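Local coordinates for protein ribonuclease H (Uncultured organism, PDB 3U3G) that probably binds RNA/DNA hybrids and hydrolyses their RNA strand, as ribonucleases of the H1 type do, at residues K3-T8 with V24-K29; G17-G22 with N46-E51; A52-L57 with F100-H105; E71-M76 with N113-H118. All blocks are in the same frame, centred on the assembly; numbering follows the deposited sequence. Where two conformers were deposited one is given.

Contact 1. Residues K3-T8 with V24-K29; sequences KIIIYT and VITDEK
I5 and Y7 face T26 and V24 in the antiparallel β hairpin that opens the RNase H fold, strands 3-12 and 17-26. Both couples are hydrogen-bonded pairs. I5 N gives to T26 O at 2.9 Å and T26 N returns to I5 O at 2.8 Å, while Y7 and V24 exchange bonds likewise, Y7 N to V24 O at 2.7 Å being the shortest. Between them I6 and I25 make a non-hydrogen-bonded pair. On the side of I6 and I25, I4 CG2 presses on I25 CG2 at 3.4 Å, a close methyl-methyl touch, and I6 goes on to pack against A56 and L60 of helix 45-60. The other side carries I5, Y7, V24 and T26, with V24 reaching helix 125-139 through R126 and L130. There the Y7 ring meets V24 O at its edge, CD1 lying 3.7 Å from that oxygen. Past the paired residues, K3 N donates to E28 OE1 from above the carboxylate plane, and the same oxygen accepts from N2 N. With chi1 at 80°, T26 OG1 donates to D27 O at 2.9 Å, and a water 2.8 Å from this OG1 and 2.8 Å from Y7 OH bridges the two hydroxyls.

Contact 2. Residues G17-G22 with N46-E51; sequences GPAGIG and NVAEYE
A48 and I21 meet where helix 45-60 lies over the β-sheet of the RNase H fold, an α/β packing in which strand segment 17-22 and helix segment 46-51 run at 31° with axes only 7.6 Å apart. The small residues A19, G20 and A48 probably allow this closeness. The apolar part begins with A19 CB, which faces A48 CB at 4.3 Å; farther along, I21 CG2 rests on E51 CB at 4.1 Å. Methyl-to-backbone contacts make up the rest. A48 CB lies 3.9 Å from G20 O, and I21 CG2 comes to 3.5 Å from A48 O on the helix. With chi1 at 60°, I21 places CG2 anti to its own carbonyl carbon, which turns that methyl to the helix backbone. I40 of strand 32-41 touches A19, I21 and A48 and so closes the group from the next strand. Polar ends turn elsewhere: E51 bends at chi2 and its OE2 forms a salt bridge with K99 of helix 94-110. E49 points away from the strand and brings OE2 close to D9 OD1, consistent with the acidic cluster known from RNases H. The second branch of I21 ends with CD1 4.2 Å from E51 O.

Contact 3. Residues A52-L57 with F100-H105; sequences ALIRAL and FAKIAH
I103 of helix 94-110 inserts between I54 and L57 of helix 45-60, and it also meets L53. Its side chain crosses those of I54 and L57 at about a right angle, so branch meets branch without running alongside. The two helix segments are inclined by 23° and their axes stay 10.4 Å apart, a gap that these branched side chains span. The tightest touch is I54 CG1 on I103 CG1 at 3.5 Å, closer than carbon pairs usually come. I103 chi1, at -71°, sets CG1 anti to its carbonyl carbon and CG2 anti to its backbone N, which splits the two branches between different partners. CG1 continues to CD1, which approaches L53 CB at 4.3 Å, whereas CG2 turns to L57 CD1 at 4.2 Å. Replacing I103 by an alanine would probably open a gap between the helices and leave I54 CG1 and L57 CD1 without their shared partner. At the outer margin the extended chain of K102 reaches across, at a steep angle to both helix axes, and brings CE to 4.2 Å from I54 CG2. On the inner side M85 of helix 79-85 touches both L53 and I103, extending the same apolar layer. The side-chain contact is thus made of hydrocarbon alone, the aliphatic stem of K102 included; the shape of the branches, rather than directed polar bonds, sets how the helices fit.

Contact 4. Residues E71-M76 with N113-H118; sequences EVEVRM and NLVFVH
In the β-α-β crossover that ends the five-stranded sheet, V74 and F116 pair on parallel neighbours, strands 71-76 and 115-118. The backbone ladder alternates: V115 N bonds to V72 O at 3.1 Å, V74 N to V115 O at 2.8 Å, V117 N to V74 O at 2.8 Å, and M76 N to V117 O at 3.0 Å. On one face E73, extended with CG anti to the backbone N (chi1 174°), lays its carboxylate beside V117, whose CG2 is 3.5 Å from E73 CD. R75 NE donates to the anti side of E73 OE2 at 2.7 Å, nearly in the guanidinium plane, in a salt bridge. Putting an alanine in place of E73 would probably leave R75 without this counter-charge and strip V117 CG2 of its cover. On the other face V74 CB approaches F116 CD1 at 4.0 Å with the side chains side by side, and M76 SD makes an oblique Met-aromatic contact, 5.5 Å from the F116 centroid. This face turns to the helices: L53 of helix 45-60 touches V74, M76 and F116, and M85 of helix 79-85 touches F116. Within the sheet, strand 3-12 flanks strand 71-76 opposite 115-118, I6 touching V72 and V74.

In the fold
Contacts 1 and 4 share one sheet, their centres about 9 Å apart, and join where I6 O lies 2.7 Å from R75 N in a probable hydrogen bond. Contact 2 sits about 20 Å from contact 1, between centres, though both use strand 17-26. Helix 45-60 carries contact 2 into contact 3, with I21 CD1 3.5 Å from R55 CB. Contact 3 rests on the sheet: A56 CB lies 3.7 Å from T8 CG2 of contact 1, and L53 CD1 is 3.3 Å from M76 CE of contact 4. That methyl also lies 4.2 Å from E49 OE1, so contacts 2 and 4 meet near the D9 and E49 carboxylates, probably at the active site, as in related RNases H.

Contact 1. Residues K3-T8 with V24-K29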
loop_
_atom_site.group_PDB
_atom_site.type_symbol
_atom_site.label_atom_id
_atom_site.label_comp_id
_atom_site.label_asym_id
_atom_site.label_seq_id
_atom_site.Cartn_x
_atom_site.Cartn_y
_atom_site.Cartn_z
ATOM N N LYS A 3 11.042 -12.908 -6.019
ATOM C CA LYS A 3 9.973 -12.446 -5.156
ATOM C C LYS A 3 9.789 -10.975 -5.390
ATOM O O LYS A 3 10.719 -10.286 -5.824
ATOM C CB LYS A 3 10.315 -12.686 -3.683
ATOM C CG LYS A 3 9.138 -12.452 -2.733
ATOM C CD LYS A 3 9.558 -12.531 -1.270
ATOM C CE LYS A 3 10.464 -13.724 -1.012
ATOM N NZ LYS A 3 10.273 -14.267 0.363
ATOM N N ILE A 4 8.555 -10.526 -5.214
ATOM C CA ILE A 4 8.228 -9.115 -5.281
ATOM C C ILE A 4 7.823 -8.648 -3.889
ATOM O O ILE A 4 6.928 -9.228 -3.270
ATOM C CB ILE A 4 7.094 -8.858 -6.291
ATOM C CG1 ILE A 4 7.577 -9.161 -7.714
ATOM C CG2 ILE A 4 6.613 -7.411 -6.199
ATOM C CD1 ILE A 4 6.459 -9.089 -8.781
ATOM N N ILE A 5 8.581 -7.699 -3.352
ATOM C CA ILE A 5 8.326 -7.159 -2.021
ATOM C C ILE A 5 7.810 -5.735 -2.155
ATOM O O ILE A 5 8.445 -4.887 -2.797
ATOM C CB ILE A 5 9.612 -7.159 -1.150
ATOM C CG1 ILE A 5 10.152 -8.586 -1.006
ATOM C CG2 ILE A 5 9.315 -6.565 0.235
ATOM C CD1 ILE A 5 11.558 -8.644 -0.463
ATOM N N ILE A 6 6.645 -5.479 -1.573
ATOM C CA ILE A 6 5.969 -4.195 -1.687
ATOM C C ILE A 6 5.921 -3.546 -0.309
ATOM O O ILE A 6 5.680 -4.236 0.684
ATOM C CB ILE A 6 4.525 -4.386 -2.193
ATOM C CG1 ILE A 6 4.506 -5.051 -3.573
ATOM C CG2 ILE A 6 3.799 -3.047 -2.248
ATOM C CD1 ILE A 6 3.122 -5.472 -4.041
ATOM N N TYR A 7 6.271 -2.264 -0.225
ATOM C CA TYR A 7 6.021 -1.458 0.973
ATOM C C TYR A 7 4.991 -0.404 0.611
ATOM O O TYR A 7 5.115 0.256 -0.429
ATOM C CB TYR A 7 7.289 -0.720 1.421
ATOM C CG TYR A 7 8.480 -1.614 1.670
ATOM C CD1 TYR A 7 9.149 -2.222 0.608
ATOM C CD2 TYR A 7 8.842 -1.965 2.966
ATOM C CE1 TYR A 7 10.257 -3.041 0.829
ATOM C CE2 TYR A 7 9.935 -2.795 3.196
ATOM C CZ TYR A 7 10.597 -3.367 2.132
ATOM O OH TYR A 7 11.649 -4.254 2.350
ATOM N N THR A 8 4.001 -0.207 1.464
ATOM C CA THR A 8 3.049 0.869 1.217
ATOM C C THR A 8 2.904 1.770 2.419
ATOM O O THR A 8 3.102 1.337 3.556
ATOM C CB THR A 8 1.648 0.362 0.806
ATOM O OG1 THR A 8 1.024 -0.296 1.918
ATOM C CG2 THR A 8 1.733 -0.609 -0.377
ATOM N N VAL A 24 6.750 1.310 -2.553
ATOM C CA VAL A 24 8.081 0.894 -2.977
ATOM C C VAL A 24 8.006 -0.587 -3.309
ATOM O O VAL A 24 7.449 -1.387 -2.535
ATOM C CB VAL A 24 9.127 1.088 -1.847
ATOM C CG1 VAL A 24 10.500 0.614 -2.300
ATOM C CG2 VAL A 24 9.156 2.542 -1.380
ATOM N N ILE A 25 8.542 -0.967 -4.455
ATOM C CA ILE A 25 8.572 -2.366 -4.855
ATOM C C ILE A 25 9.997 -2.787 -5.121
ATOM O O ILE A 25 10.734 -2.086 -5.834
ATOM C CB ILE A 25 7.729 -2.627 -6.119
ATOM C CG1 ILE A 25 6.354 -1.959 -5.973
ATOM C CG2 ILE A 25 7.623 -4.134 -6.392
ATOM C CD1 ILE A 25 5.376 -2.290 -7.097
ATOM N N THR A 26 10.424 -3.859 -4.458
ATOM C CA THR A 26 11.776 -4.396 -4.647
ATOM C C THR A 26 11.732 -5.852 -5.069
ATOM O O THR A 26 10.729 -6.549 -4.877
ATOM C CB THR A 26 12.672 -4.256 -3.381
ATOM O OG1 THR A 26 12.370 -5.307 -2.449
ATOM C CG2 THR A 26 12.489 -2.890 -2.716
ATOM N N ASP A 27 12.879 -6.368 -5.494
ATOM C CA ASP A 27 13.032 -7.805 -5.619
ATOM C C ASP A 27 13.582 -8.398 -4.325
ATOM O O ASP A 27 13.703 -7.709 -3.297
ATOM C CB ASP A 27 13.890 -8.170 -6.843
ATOM C CG ASP A 27 15.352 -7.748 -6.705
ATOM O OD1 ASP A 27 15.817 -7.384 -5.611
ATOM O OD2 ASP A 27 16.059 -7.861 -7.722
ATOM N N GLU A 28 13.868 -9.693 -4.373
ATOM C CA GLU A 28 14.295 -10.441 -3.195
ATOM C C GLU A 28 15.684 -10.035 -2.725
ATOM O O GLU A 28 16.078 -10.371 -1.605
ATOM C CB GLU A 28 14.253 -11.942 -3.497
ATOM C CG GLU A 28 15.368 -12.439 -4.410
ATOM C CD GLU A 28 15.084 -12.256 -5.913
ATOM O OE1 GLU A 28 14.048 -11.666 -6.279
ATOM O OE2 GLU A 28 15.965 -12.597 -6.744
ATOM N N LYS A 29 16.441 -9.348 -3.579
ATOM C CA LYS A 29 17.772 -8.854 -3.212
ATOM C C LYS A 29 17.695 -7.458 -2.618
ATOM O O LYS A 29 18.709 -6.876 -2.244
ATOM C CB LYS A 29 18.718 -8.864 -4.418
ATOM C CG LYS A 29 18.713 -10.181 -5.160
ATOM C CD LYS A 29 19.788 -10.233 -6.223
ATOM C CE LYS A 29 19.620 -11.505 -7.055
ATOM N NZ LYS A 29 20.649 -11.613 -8.127
HETATM O O HOH W 1 13.159 -5.181 0.216
#

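Contact 2. Residues G17-G22 with N46-E51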
loop_
_atom_site.group_PDB
_atom_site.type_symbol
_atom_site.label_atom_id
_atom_site.label_comp_id
_atom_site.label_asym_id
_atom_site.label_seq_id
_atom_site.Cartn_x
_atom_site.Cartn_y
_atom_site.Cartn_z
ATOM N N GLY A 17 -7.631 16.022 5.082
ATOM C CA GLY A 17 -6.725 17.042 4.575
ATOM C C GLY A 17 -5.938 16.504 3.395
ATOM O O GLY A 17 -6.091 15.333 3.031
ATOM N N PRO A 18 -5.100 17.355 2.786
ATOM C CA PRO A 18 -4.237 16.959 1.670
ATOM C C PRO A 18 -3.505 15.643 1.958
ATOM O O PRO A 18 -2.858 15.493 2.991
ATOM C CB PRO A 18 -3.249 18.128 1.564
ATOM C CG PRO A 18 -4.028 19.307 2.106
ATOM C CD PRO A 18 -4.787 18.718 3.258
ATOM N N ALA A 19 -3.654 14.673 1.057
ATOM C CA ALA A 19 -3.213 13.308 1.334
ATOM C C ALA A 19 -2.358 12.743 0.212
ATOM O O ALA A 19 -2.454 13.171 -0.942
ATOM C CB ALA A 19 -4.402 12.404 1.615
ATOM N N GLY A 20 -1.564 11.739 0.556
ATOM C CA GLY A 20 -0.616 11.160 -0.374
ATOM C C GLY A 20 -0.481 9.675 -0.153
ATOM O O GLY A 20 -0.771 9.162 0.929
ATOM N N ILE A 21 0.054 8.995 -1.166
ATOM C CA ILE A 21 0.367 7.568 -1.059
ATOM C C ILE A 21 1.792 7.318 -1.514
ATOM O O ILE A 21 2.342 8.088 -2.319
ATOM C CB ILE A 21 -0.621 6.698 -1.862
ATOM C CG1 ILE A 21 -0.581 7.058 -3.353
ATOM C CG2 ILE A 21 -2.031 6.834 -1.264
ATOM C CD1 ILE A 21 -1.459 6.199 -4.202
ATOM N N GLY A 22 2.385 6.251 -0.985
ATOM C CA GLY A 22 3.740 5.837 -1.352
ATOM C C GLY A 22 3.802 4.331 -1.463
ATOM O O GLY A 22 3.228 3.613 -0.646
ATOM N N ASN A 46 -6.468 6.972 7.317
ATOM C CA ASN A 46 -6.745 5.557 7.119
ATOM C C ASN A 46 -7.207 5.257 5.694
ATOM O O ASN A 46 -6.847 4.228 5.131
ATOM C CB ASN A 46 -7.768 5.051 8.132
ATOM C CG ASN A 46 -7.154 4.744 9.480
ATOM O OD1 ASN A 46 -5.945 4.517 9.595
ATOM N ND2 ASN A 46 -7.998 4.655 10.500
ATOM N N VAL A 47 -7.985 6.170 5.123
ATOM C CA VAL A 47 -8.347 6.053 3.719
ATOM C C VAL A 47 -7.122 6.112 2.816
ATOM O O VAL A 47 -6.961 5.246 1.951
ATOM C CB VAL A 47 -9.418 7.056 3.293
ATOM C CG1 VAL A 47 -9.525 7.121 1.761
ATOM C CG2 VAL A 47 -10.763 6.667 3.905
ATOM N N ALA A 48 -6.204 7.038 3.096
ATOM C CA ALA A 48 -4.942 7.083 2.364
ATOM C C ALA A 48 -4.126 5.795 2.441
ATOM O O ALA A 48 -3.597 5.353 1.430
ATOM C CB ALA A 48 -4.106 8.307 2.769
ATOM N N GLU A 49 -4.042 5.174 3.620
ATOM C CA GLU A 49 -3.351 3.893 3.730
ATOM C C GLU A 49 -3.983 2.846 2.818
ATOM O O GLU A 49 -3.288 2.030 2.198
ATOM C CB GLU A 49 -3.366 3.376 5.173
ATOM C CG GLU A 49 -2.429 4.106 6.148
ATOM C CD GLU A 49 -1.098 3.379 6.389
ATOM O OE1 GLU A 49 -0.643 2.593 5.524
ATOM O OE2 GLU A 49 -0.472 3.638 7.439
ATOM N N TYR A 50 -5.316 2.810 2.796
ATOM C CA TYR A 50 -6.016 1.838 1.957
ATOM C C TYR A 50 -5.848 2.162 0.475
ATOM O O TYR A 50 -5.614 1.260 -0.330
ATOM C CB TYR A 50 -7.506 1.799 2.301
ATOM C CG TYR A 50 -7.889 0.859 3.430
ATOM C CD1 TYR A 50 -7.171 0.818 4.617
ATOM C CD2 TYR A 50 -9.023 0.064 3.340
ATOM C CE1 TYR A 50 -7.539 -0.035 5.649
ATOM C CE2 TYR A 50 -9.432 -0.723 4.392
ATOM C CZ TYR A 50 -8.673 -0.794 5.534
ATOM O OH TYR A 50 -9.045 -1.665 6.548
ATOM N N GLU A 51 -5.850 3.447 0.138
ATOM C CA GLU A 51 -5.620 3.841 -1.251
ATOM C C GLU A 51 -4.213 3.457 -1.705
ATOM O O GLU A 51 -4.002 3.147 -2.873
ATOM C CB GLU A 51 -5.850 5.343 -1.448
ATOM C CG GLU A 51 -7.289 5.829 -1.346
ATOM C CD GLU A 51 -8.132 5.519 -2.579
ATOM O OE1 GLU A 51 -7.754 4.640 -3.403
ATOM O OE2 GLU A 51 -9.230 6.118 -2.677
#

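Contact 3. Residues A52-L57 with F100-H105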
loop_
_atom_site.group_PDB
_atom_site.type_symbol
_atom_site.label_atom_id
_atom_site.label_comp_id
_atom_site.label_asym_id
_atom_site.label_seq_id
_atom_site.Cartn_x
_atom_site.Cartn_y
_atom_site.Cartn_z
ATOM N N ALA A 52 -3.233 3.505 -0.807
ATOM C CA ALA A 52 -1.885 3.122 -1.185
ATOM C C ALA A 52 -1.808 1.640 -1.524
ATOM O O ALA A 52 -1.143 1.250 -2.489
ATOM C CB ALA A 52 -0.901 3.469 -0.072
ATOM N N LEU A 53 -2.541 0.807 -0.777
ATOM C CA LEU A 53 -2.647 -0.608 -1.133
ATOM C C LEU A 53 -3.321 -0.806 -2.503
ATOM O O LEU A 53 -2.877 -1.643 -3.295
ATOM C CB LEU A 53 -3.413 -1.392 -0.059
ATOM C CG LEU A 53 -2.742 -1.577 1.294
ATOM C CD1 LEU A 53 -3.780 -2.004 2.328
ATOM C CD2 LEU A 53 -1.653 -2.627 1.161
ATOM N N ILE A 54 -4.429 -0.101 -2.734
ATOM C CA ILE A 54 -5.102 -0.187 -4.027
ATOM C C ILE A 54 -4.150 0.193 -5.177
ATOM O O ILE A 54 -4.073 -0.501 -6.183
ATOM C CB ILE A 54 -6.373 0.666 -4.025
ATOM C CG1 ILE A 54 -7.381 0.053 -3.047
ATOM C CG2 ILE A 54 -6.959 0.762 -5.425
ATOM C CD1 ILE A 54 -8.574 0.932 -2.771
ATOM N N ARG A 55 -3.356 1.234 -4.965
ATOM C CA ARG A 55 -2.372 1.654 -5.949
ATOM C C ARG A 55 -1.265 0.628 -6.134
ATOM O O ARG A 55 -0.907 0.311 -7.265
ATOM C CB ARG A 55 -1.783 3.014 -5.584
ATOM C CG ARG A 55 -0.559 3.426 -6.404
ATOM C CD ARG A 55 -0.839 3.596 -7.912
ATOM N NE ARG A 55 0.352 4.084 -8.633
ATOM C CZ ARG A 55 0.663 5.368 -8.759
ATOM N NH1 ARG A 55 1.818 5.717 -9.317
ATOM N NH2 ARG A 55 -0.185 6.301 -8.344
ATOM N N ALA A 56 -0.797 0.019 -5.043
ATOM C CA ALA A 56 0.185 -1.062 -5.195
ATOM C C ALA A 56 -0.347 -2.232 -6.015
ATOM O O ALA A 56 0.359 -2.776 -6.867
ATOM C CB ALA A 56 0.690 -1.542 -3.836
ATOM N N LEU A 57 -1.606 -2.606 -5.772
ATOM C CA LEU A 57 -2.238 -3.669 -6.556
ATOM C C LEU A 57 -2.402 -3.320 -8.039
ATOM O O LEU A 57 -2.260 -4.200 -8.896
ATOM C CB LEU A 57 -3.582 -4.058 -5.937
ATOM C CG LEU A 57 -3.415 -4.710 -4.564
ATOM C CD1 LEU A 57 -4.780 -4.770 -3.885
ATOM C CD2 LEU A 57 -2.847 -6.134 -4.690
ATOM N N PHE A 100 -12.202 -1.909 1.792
ATOM C CA PHE A 100 -11.727 -3.187 2.273
ATOM C C PHE A 100 -12.205 -4.324 1.365
ATOM O O PHE A 100 -11.439 -5.212 0.984
ATOM C CB PHE A 100 -12.227 -3.440 3.701
ATOM C CG PHE A 100 -11.709 -4.708 4.300
ATOM C CD1 PHE A 100 -10.427 -4.753 4.834
ATOM C CD2 PHE A 100 -12.373 -5.900 4.085
ATOM C CE1 PHE A 100 -9.882 -5.945 5.270
ATOM C CE2 PHE A 100 -11.827 -7.100 4.528
ATOM C CZ PHE A 100 -10.577 -7.115 5.116
ATOM N N ALA A 101 -13.499 -4.306 1.044
ATOM C CA ALA A 101 -14.076 -5.323 0.163
ATOM C C ALA A 101 -13.471 -5.286 -1.240
ATOM O O ALA A 101 -13.171 -6.320 -1.839
ATOM C CB ALA A 101 -15.597 -5.150 0.086
ATOM N N LYS A 102 -13.213 -4.074 -1.710
ATOM C CA LYS A 102 -12.620 -3.887 -3.031
ATOM C C LYS A 102 -11.201 -4.471 -3.083
ATOM O O LYS A 102 -10.892 -5.274 -3.964
ATOM C CB LYS A 102 -12.589 -2.397 -3.346
ATOM C CG LYS A 102 -11.835 -2.034 -4.617
ATOM C CD LYS A 102 -11.981 -0.558 -4.941
ATOM C CE LYS A 102 -11.014 -0.153 -6.051
ATOM N NZ LYS A 102 -11.196 1.285 -6.436
ATOM N N ILE A 103 -10.396 -4.174 -2.059
ATOM C CA ILE A 103 -9.052 -4.716 -1.957
ATOM C C ILE A 103 -9.069 -6.235 -1.875
ATOM O O ILE A 103 -8.309 -6.918 -2.553
ATOM C CB ILE A 103 -8.315 -4.151 -0.728
ATOM C CG1 ILE A 103 -7.978 -2.677 -0.951
ATOM C CG2 ILE A 103 -7.069 -4.971 -0.413
ATOM C CD1 ILE A 103 -7.654 -1.905 0.310
ATOM N N ALA A 104 -9.960 -6.770 -1.054
ATOM C CA ALA A 104 -10.018 -8.218 -0.892
ATOM C C ALA A 104 -10.325 -8.901 -2.218
ATOM O O ALA A 104 -9.725 -9.916 -2.559
ATOM C CB ALA A 104 -11.051 -8.590 0.159
ATOM N N HIS A 105 -11.220 -8.315 -3.004
ATOM C CA HIS A 105 -11.572 -8.922 -4.271
ATOM C C HIS A 105 -10.433 -8.797 -5.290
ATOM O O HIS A 105 -10.091 -9.757 -5.994
ATOM C CB HIS A 105 -12.857 -8.299 -4.811
ATOM C CG HIS A 105 -13.348 -8.941 -6.070
ATOM N ND1 HIS A 105 -14.168 -10.049 -6.077
ATOM C CD2 HIS A 105 -12.976 -8.742 -7.353
ATOM C CE1 HIS A 105 -14.348 -10.447 -7.324
ATOM N NE2 HIS A 105 -13.565 -9.729 -8.105
#

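Contact 4. Residues E71-M76 with N113-H118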
loop_
_atom_site.group_PDB
_atom_site.type_symbol
_atom_site.label_atom_id
_atom_site.label_comp_id
_atom_site.label_asym_id
_atom_site.label_seq_id
_atom_site.Cartn_x
_atom_site.Cartn_y
_atom_site.Cartn_z
ATOM N N GLU A 71 5.847 -15.046 -6.070
ATOM C CA GLU A 71 5.619 -14.760 -4.655
ATOM C C GLU A 71 5.612 -13.248 -4.420
ATOM O O GLU A 71 6.509 -12.550 -4.888
ATOM C CB GLU A 71 6.726 -15.411 -3.825
ATOM C CG GLU A 71 6.666 -15.155 -2.329
ATOM C CD GLU A 71 7.734 -15.932 -1.560
ATOM O OE1 GLU A 71 8.438 -16.761 -2.179
ATOM O OE2 GLU A 71 7.865 -15.714 -0.337
ATOM N N VAL A 72 4.564 -12.749 -3.769
ATOM C CA VAL A 72 4.408 -11.320 -3.489
ATOM C C VAL A 72 4.133 -11.109 -1.997
ATOM O O VAL A 72 3.254 -11.756 -1.416
ATOM C CB VAL A 72 3.241 -10.715 -4.309
ATOM C CG1 VAL A 72 3.144 -9.227 -4.059
ATOM C CG2 VAL A 72 3.433 -10.990 -5.793
ATOM N N GLU A 73 4.804 -10.132 -1.412
ATOM C CA GLU A 73 4.639 -9.816 -0.001
ATOM C C GLU A 73 4.451 -8.308 0.121
ATOM O O GLU A 73 5.194 -7.540 -0.504
ATOM C CB GLU A 73 5.893 -10.268 0.753
ATOM C CG GLU A 73 5.971 -9.899 2.219
ATOM C CD GLU A 73 7.137 -10.583 2.896
ATOM O OE1 GLU A 73 7.198 -11.828 2.860
ATOM O OE2 GLU A 73 7.913 -9.895 3.574
ATOM N N VAL A 74 3.484 -7.893 0.939
ATOM C CA VAL A 74 3.249 -6.476 1.227
ATOM C C VAL A 74 3.594 -6.195 2.681
ATOM O O VAL A 74 3.109 -6.895 3.579
ATOM C CB VAL A 74 1.775 -6.091 0.988
ATOM C CG1 VAL A 74 1.518 -4.671 1.503
ATOM C CG2 VAL A 74 1.427 -6.194 -0.477
ATOM N N ARG A 75 4.538 -5.283 2.881
ATOM C CA ARG A 75 5.002 -4.865 4.199
ATOM C C ARG A 75 4.423 -3.512 4.574
ATOM O O ARG A 75 4.444 -2.572 3.779
ATOM C CB ARG A 75 6.529 -4.800 4.219
ATOM C CG ARG A 75 7.146 -6.168 3.975
ATOM C CD ARG A 75 8.660 -6.138 3.862
ATOM N NE ARG A 75 9.172 -7.496 3.656
ATOM C CZ ARG A 75 10.461 -7.804 3.555
ATOM N NH1 ARG A 75 11.377 -6.851 3.639
ATOM N NH2 ARG A 75 10.817 -9.056 3.281
ATOM N N MET A 76 3.830 -3.438 5.760
ATOM C CA MET A 76 3.202 -2.214 6.234
ATOM C C MET A 76 3.621 -1.991 7.668
ATOM O O MET A 76 3.724 -2.944 8.439
ATOM C CB MET A 76 1.686 -2.376 6.209
ATOM C CG MET A 76 1.124 -2.718 4.846
ATOM S SD MET A 76 -0.657 -2.960 4.885
ATOM C CE MET A 76 -1.245 -1.382 4.283
ATOM N N ASN A 113 -2.075 -15.357 -3.699
ATOM C CA ASN A 113 -1.099 -15.799 -2.708
ATOM C C ASN A 113 -0.300 -14.674 -2.071
ATOM O O ASN A 113 0.637 -14.928 -1.321
ATOM C CB ASN A 113 -0.167 -16.843 -3.307
ATOM C CG ASN A 113 -0.913 -18.058 -3.809
ATOM O OD1 ASN A 113 -1.798 -18.584 -3.124
ATOM N ND2 ASN A 113 -0.679 -18.405 -5.070
ATOM N N LEU A 114 -0.701 -13.435 -2.328
ATOM C CA LEU A 114 -0.163 -12.274 -1.619
ATOM C C LEU A 114 -0.177 -12.514 -0.120
ATOM O O LEU A 114 -1.208 -12.920 0.427
ATOM C CB LEU A 114 -1.015 -11.041 -1.928
ATOM C CG LEU A 114 -0.597 -9.733 -1.255
ATOM C CD1 LEU A 114 0.779 -9.326 -1.764
ATOM C CD2 LEU A 114 -1.623 -8.652 -1.522
ATOM N N VAL A 115 0.914 -12.167 0.556
ATOM C CA VAL A 115 0.946 -12.163 2.016
ATOM C C VAL A 115 1.254 -10.787 2.565
ATOM O O VAL A 115 1.844 -9.958 1.875
ATOM C CB VAL A 115 1.917 -13.182 2.605
ATOM C CG1 VAL A 115 1.508 -14.588 2.218
ATOM C CG2 VAL A 115 3.324 -12.893 2.168
ATOM N N PHE A 116 0.728 -10.506 3.747
ATOM C CA PHE A 116 0.956 -9.245 4.444
ATOM C C PHE A 116 1.892 -9.453 5.632
ATOM O O PHE A 116 1.803 -10.468 6.343
ATOM C CB PHE A 116 -0.372 -8.677 4.952
ATOM C CG PHE A 116 -1.308 -8.250 3.855
ATOM C CD1 PHE A 116 -1.328 -6.928 3.433
ATOM C CD2 PHE A 116 -2.251 -9.126 3.344
ATOM C CE1 PHE A 116 -2.177 -6.528 2.415
ATOM C CE2 PHE A 116 -3.089 -8.730 2.301
ATOM C CZ PHE A 116 -3.039 -7.431 1.846
ATOM N N VAL A 117 2.771 -8.484 5.861
ATOM C CA VAL A 117 3.746 -8.554 6.938
ATOM C C VAL A 117 3.820 -7.218 7.660
ATOM O O VAL A 117 3.971 -6.173 7.026
ATOM C CB VAL A 117 5.150 -8.889 6.396
ATOM C CG1 VAL A 117 6.196 -8.794 7.495
ATOM C CG2 VAL A 117 5.162 -10.283 5.785
ATOM N N HIS A 118 3.683 -7.248 8.980
ATOM C CA HIS A 118 3.813 -6.047 9.801
ATOM C C HIS A 118 5.287 -5.787 10.100
ATOM O O HIS A 118 5.991 -6.684 10.548
ATOM C CB HIS A 118 3.021 -6.204 11.105
ATOM C CG HIS A 118 3.402 -5.229 12.173
ATOM N ND1 HIS A 118 3.383 -3.864 11.988
ATOM C CD2 HIS A 118 3.645 -5.422 13.491
ATOM C CE1 HIS A 118 3.775 -3.270 13.105
ATOM N NE2 HIS A 118 3.875 -4.190 14.046
HETATM O O HOH W 2 3.427 -14.722 -1.568
#